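Local structure of type III restriction-modification enzyme EcoP15I Res subunit (Escherichia coli, 4ZCF) at residues C[110-115]-C[181-186]. The protein cleaves DNA 25-27 base pairs downstream of a recognition site together with the Mod subunits, as the ATP-binding, helicase- and endonuclease-bearing subunit of a type III restriction enzyme. Numbering follows the deposited sequence.
Sequences FIIIVP and IHVLVI
Ile112 N donates to Leu184 O at 2.7 Å, joining two neighbouring parallel strands. Four more backbone bonds complete the ladder. Phe110 N donates to His182 O, Leu184 N to Phe110 O and Ile186 N to Ile112 O; Val114 N closes the series on Ile186 O at 2.8 Å. Phe110, Ile112 and Val114 thus do the bonding from segment 110-115, while Ile111 and Ile113 turn their backbone N-H and C=O groups to strand 222-226.

Side chains alternate between the two faces. On one, CD1 of Ile112 lies on Val183 CG2 at 3.4 Å and reaches Val185 CG2 at 4.1 Å. Val183 CG2 stands anti to its own backbone N, and from there also touches Phe110 O. The opposite face carries Ile111, Ile113, Leu184 and Ile186. Ile186 has CG1 anti to its backbone N (chi1 -170°), which leaves CG2 between N and the carbonyl carbon, turned to Ile111 CG2 and Ile113 CG1, each at 3.8 Å, the three isoleucines pointing the same way. Leu184 CD2 adds to this layer by touching Ile111 CG2. Two contacts mark the ends of the ladder: at the N-terminal ends of the strands the Phe110 ring meets Ile181 obliquely, CE1 lying 3.6 Å from Ile181 CG2, and at the other end Val114 CG2 lies beside Ile186 O at 3.4 Å. The His182 ring leads away from strand 110-113, held by Tyr147 and the backbone of Ser174.

The pair lies toward one side of the seven-stranded parallel sheet of the P-loop NTPase-type helicase domain, and Val114 touches Asp226 of the AMP site. Helix 90-105 covers Phe110, Ile112 and Ile181, and helix 117-128 covers Ile112, Val114 and Val185. Strand 143-148 is outermost, beyond 180-186, and strand 222-226 lies on the other side of 109-113.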
ATOM      1  N   PHE C 110      18.024 -10.768  11.711  1.00 43.42           N
ATOM      2  CA  PHE C 110      17.579 -11.532  12.878  1.00 43.01           C
ATOM      3  C   PHE C 110      16.061 -11.725  12.859  1.00 46.31           C
ATOM      4  O   PHE C 110      15.327 -10.817  12.469  1.00 46.19           O
ATOM      5  CB  PHE C 110      17.971 -10.788  14.183  1.00 44.45           C
ATOM      6  CG  PHE C 110      19.415 -10.351  14.306  1.00 46.03           C
ATOM      7  CD1 PHE C 110      19.848  -9.153  13.745  1.00 50.67           C
ATOM      8  CD2 PHE C 110      20.325 -11.101  15.033  1.00 48.13           C
ATOM      9  CE1 PHE C 110      21.192  -8.759  13.840  1.00 51.74           C
ATOM     10  CE2 PHE C 110      21.663 -10.697  15.146  1.00 51.36           C
ATOM     11  CZ  PHE C 110      22.087  -9.529  14.551  1.00 50.02           C
ATOM     12  N   ILE C 111      15.600 -12.893  13.322  1.00 41.09           N
ATOM     13  CA  ILE C 111      14.176 -13.202  13.460  1.00 39.58           C
ATOM     14  C   ILE C 111      13.853 -13.250  14.976  1.00 45.06           C
ATOM     15  O   ILE C 111      14.475 -14.035  15.701  1.00 45.37           O
ATOM     16  CB  ILE C 111      13.708 -14.482  12.681  1.00 40.56           C
ATOM     17  CG1 ILE C 111      14.161 -14.437  11.196  1.00 39.91           C
ATOM     18  CG2 ILE C 111      12.178 -14.638  12.783  1.00 39.67           C
ATOM     19  CD1 ILE C 111      13.873 -15.745  10.307  1.00 38.81           C
ATOM     20  N   ILE C 112      12.935 -12.369  15.449  1.00 39.94           N
ATOM     21  CA  ILE C 112      12.478 -12.347  16.842  1.00 39.78           C
ATOM     22  C   ILE C 112      11.182 -13.140  16.855  1.00 45.55           C
ATOM     23  O   ILE C 112      10.175 -12.666  16.300  1.00 46.98           O
ATOM     24  CB  ILE C 112      12.236 -10.921  17.441  1.00 42.07           C
ATOM     25  CG1 ILE C 112      13.524 -10.095  17.505  1.00 41.22           C
ATOM     26  CG2 ILE C 112      11.575 -11.013  18.834  1.00 42.27           C
ATOM     27  CD1 ILE C 112      13.265  -8.612  17.749  1.00 40.29           C
ATOM     28  N   ILE C 113      11.199 -14.335  17.479  1.00 39.81           N
ATOM     29  CA  ILE C 113      10.006 -15.160  17.549  1.00 38.99           C
ATOM     30  C   ILE C 113       9.284 -14.997  18.902  1.00 45.92           C
ATOM     31  O   ILE C 113       9.881 -15.182  19.969  1.00 45.39           O
ATOM     32  CB  ILE C 113      10.215 -16.602  17.028  1.00 41.36           C
ATOM     33  CG1 ILE C 113      10.927 -16.557  15.652  1.00 41.23           C
ATOM     34  CG2 ILE C 113       8.859 -17.355  16.938  1.00 43.04           C
ATOM     35  CD1 ILE C 113      11.259 -17.858  14.963  1.00 45.45           C
ATOM     36  N   VAL C 114       8.019 -14.537  18.836  1.00 43.60           N
ATOM     37  CA  VAL C 114       7.198 -14.239  20.010  1.00 43.48           C
ATOM     38  C   VAL C 114       5.989 -15.185  20.072  1.00 49.27           C
ATOM     39  O   VAL C 114       5.602 -15.698  19.031  1.00 50.20           O
ATOM     40  CB  VAL C 114       6.849 -12.716  20.180  1.00 46.04           C
ATOM     41  CG1 VAL C 114       8.111 -11.871  20.379  1.00 44.48           C
ATOM     42  CG2 VAL C 114       5.996 -12.180  19.029  1.00 45.40           C
ATOM     43  N   PRO C 115       5.440 -15.544  21.248  1.00 46.13           N
ATOM     44  CA  PRO C 115       4.354 -16.536  21.248  1.00 46.52           C
ATOM     45  C   PRO C 115       2.924 -15.981  21.226  1.00 52.48           C
ATOM     46  O   PRO C 115       1.967 -16.754  21.043  1.00 52.03           O
ATOM     47  CB  PRO C 115       4.596 -17.274  22.564  1.00 47.87           C
ATOM     48  CG  PRO C 115       5.182 -16.216  23.485  1.00 51.46           C
ATOM     49  CD  PRO C 115       5.803 -15.144  22.629  1.00 47.22           C
ATOM     50  N   ILE C 181      20.522  -2.664  10.782  1.00 50.16           N
ATOM     51  CA  ILE C 181      20.282  -4.013  11.280  1.00 49.57           C
ATOM     52  C   ILE C 181      18.805  -4.259  10.906  1.00 51.69           C
ATOM     53  O   ILE C 181      17.966  -3.378  11.121  1.00 50.41           O
ATOM     54  CB  ILE C 181      20.541  -4.125  12.811  1.00 52.71           C
ATOM     55  CG1 ILE C 181      22.042  -4.030  13.118  1.00 53.19           C
ATOM     56  CG2 ILE C 181      19.972  -5.422  13.376  1.00 53.50           C
ATOM     57  CD1 ILE C 181      22.352  -3.422  14.437  1.00 61.08           C
ATOM     58  N   HIS C 182      18.504  -5.422  10.302  1.00 46.57           N
ATOM     59  CA  HIS C 182      17.155  -5.778   9.857  1.00 44.91           C
ATOM     60  C   HIS C 182      16.533  -6.824  10.786  1.00 47.94           C
ATOM     61  O   HIS C 182      17.110  -7.891  10.984  1.00 48.37           O
ATOM     62  CB  HIS C 182      17.171  -6.247   8.384  1.00 44.92           C
ATOM     63  CG  HIS C 182      17.831  -5.273   7.450  1.00 48.00           C
ATOM     64  ND1 HIS C 182      17.184  -4.125   7.026  1.00 49.35           N
ATOM     65  CD2 HIS C 182      19.067  -5.308   6.893  1.00 49.65           C
ATOM     66  CE1 HIS C 182      18.046  -3.493   6.244  1.00 48.68           C
ATOM     67  NE2 HIS C 182      19.190  -4.172   6.124  1.00 49.17           N
ATOM     68  N   VAL C 183      15.364  -6.523  11.358  1.00 43.56           N
ATOM     69  CA  VAL C 183      14.725  -7.454  12.288  1.00 43.70           C
ATOM     70  C   VAL C 183      13.253  -7.853  11.996  1.00 45.70           C
ATOM     71  O   VAL C 183      12.375  -6.997  11.886  1.00 46.26           O
ATOM     72  CB  VAL C 183      15.025  -7.107  13.779  1.00 48.24           C
ATOM     73  CG1 VAL C 183      14.392  -5.792  14.204  1.00 48.24           C
ATOM     74  CG2 VAL C 183      14.607  -8.234  14.702  1.00 47.95           C
ATOM     75  N   LEU C 184      13.013  -9.163  11.873  1.00 40.33           N
ATOM     76  CA  LEU C 184      11.696  -9.743  11.645  1.00 39.18           C
ATOM     77  C   LEU C 184      11.012 -10.152  12.944  1.00 42.19           C
ATOM     78  O   LEU C 184      11.432 -11.110  13.591  1.00 42.88           O
ATOM     79  CB  LEU C 184      11.750 -10.931  10.673  1.00 38.62           C
ATOM     80  CG  LEU C 184      10.385 -11.406  10.155  1.00 43.99           C
ATOM     81  CD1 LEU C 184       9.867 -10.506   9.058  1.00 44.71           C
ATOM     82  CD2 LEU C 184      10.460 -12.821   9.640  1.00 47.39           C
ATOM     83  N   VAL C 185       9.948  -9.445  13.311  1.00 37.34           N
ATOM     84  CA  VAL C 185       9.149  -9.789  14.487  1.00 37.17           C
ATOM     85  C   VAL C 185       7.926 -10.608  13.992  1.00 44.23           C
ATOM     86  O   VAL C 185       7.173 -10.142  13.131  1.00 43.40           O
ATOM     87  CB  VAL C 185       8.750  -8.554  15.332  1.00 39.12           C
ATOM     88  CG1 VAL C 185       8.175  -8.973  16.683  1.00 37.84           C
ATOM     89  CG2 VAL C 185       9.938  -7.610  15.516  1.00 38.74           C
ATOM     90  N   ILE C 186       7.782 -11.847  14.506  1.00 43.22           N
ATOM     91  CA  ILE C 186       6.733 -12.825  14.147  1.00 42.88           C
ATOM     92  C   ILE C 186       6.235 -13.586  15.392  1.00 47.13           C
ATOM     93  O   ILE C 186       7.032 -13.937  16.264  1.00 46.52           O
ATOM     94  CB  ILE C 186       7.253 -13.802  13.029  1.00 44.96           C
ATOM     95  CG1 ILE C 186       6.119 -14.679  12.453  1.00 44.48           C
ATOM     96  CG2 ILE C 186       8.454 -14.650  13.517  1.00 44.64           C
ATOM     97  CD1 ILE C 186       6.406 -15.305  11.085  1.00 49.70           C
TER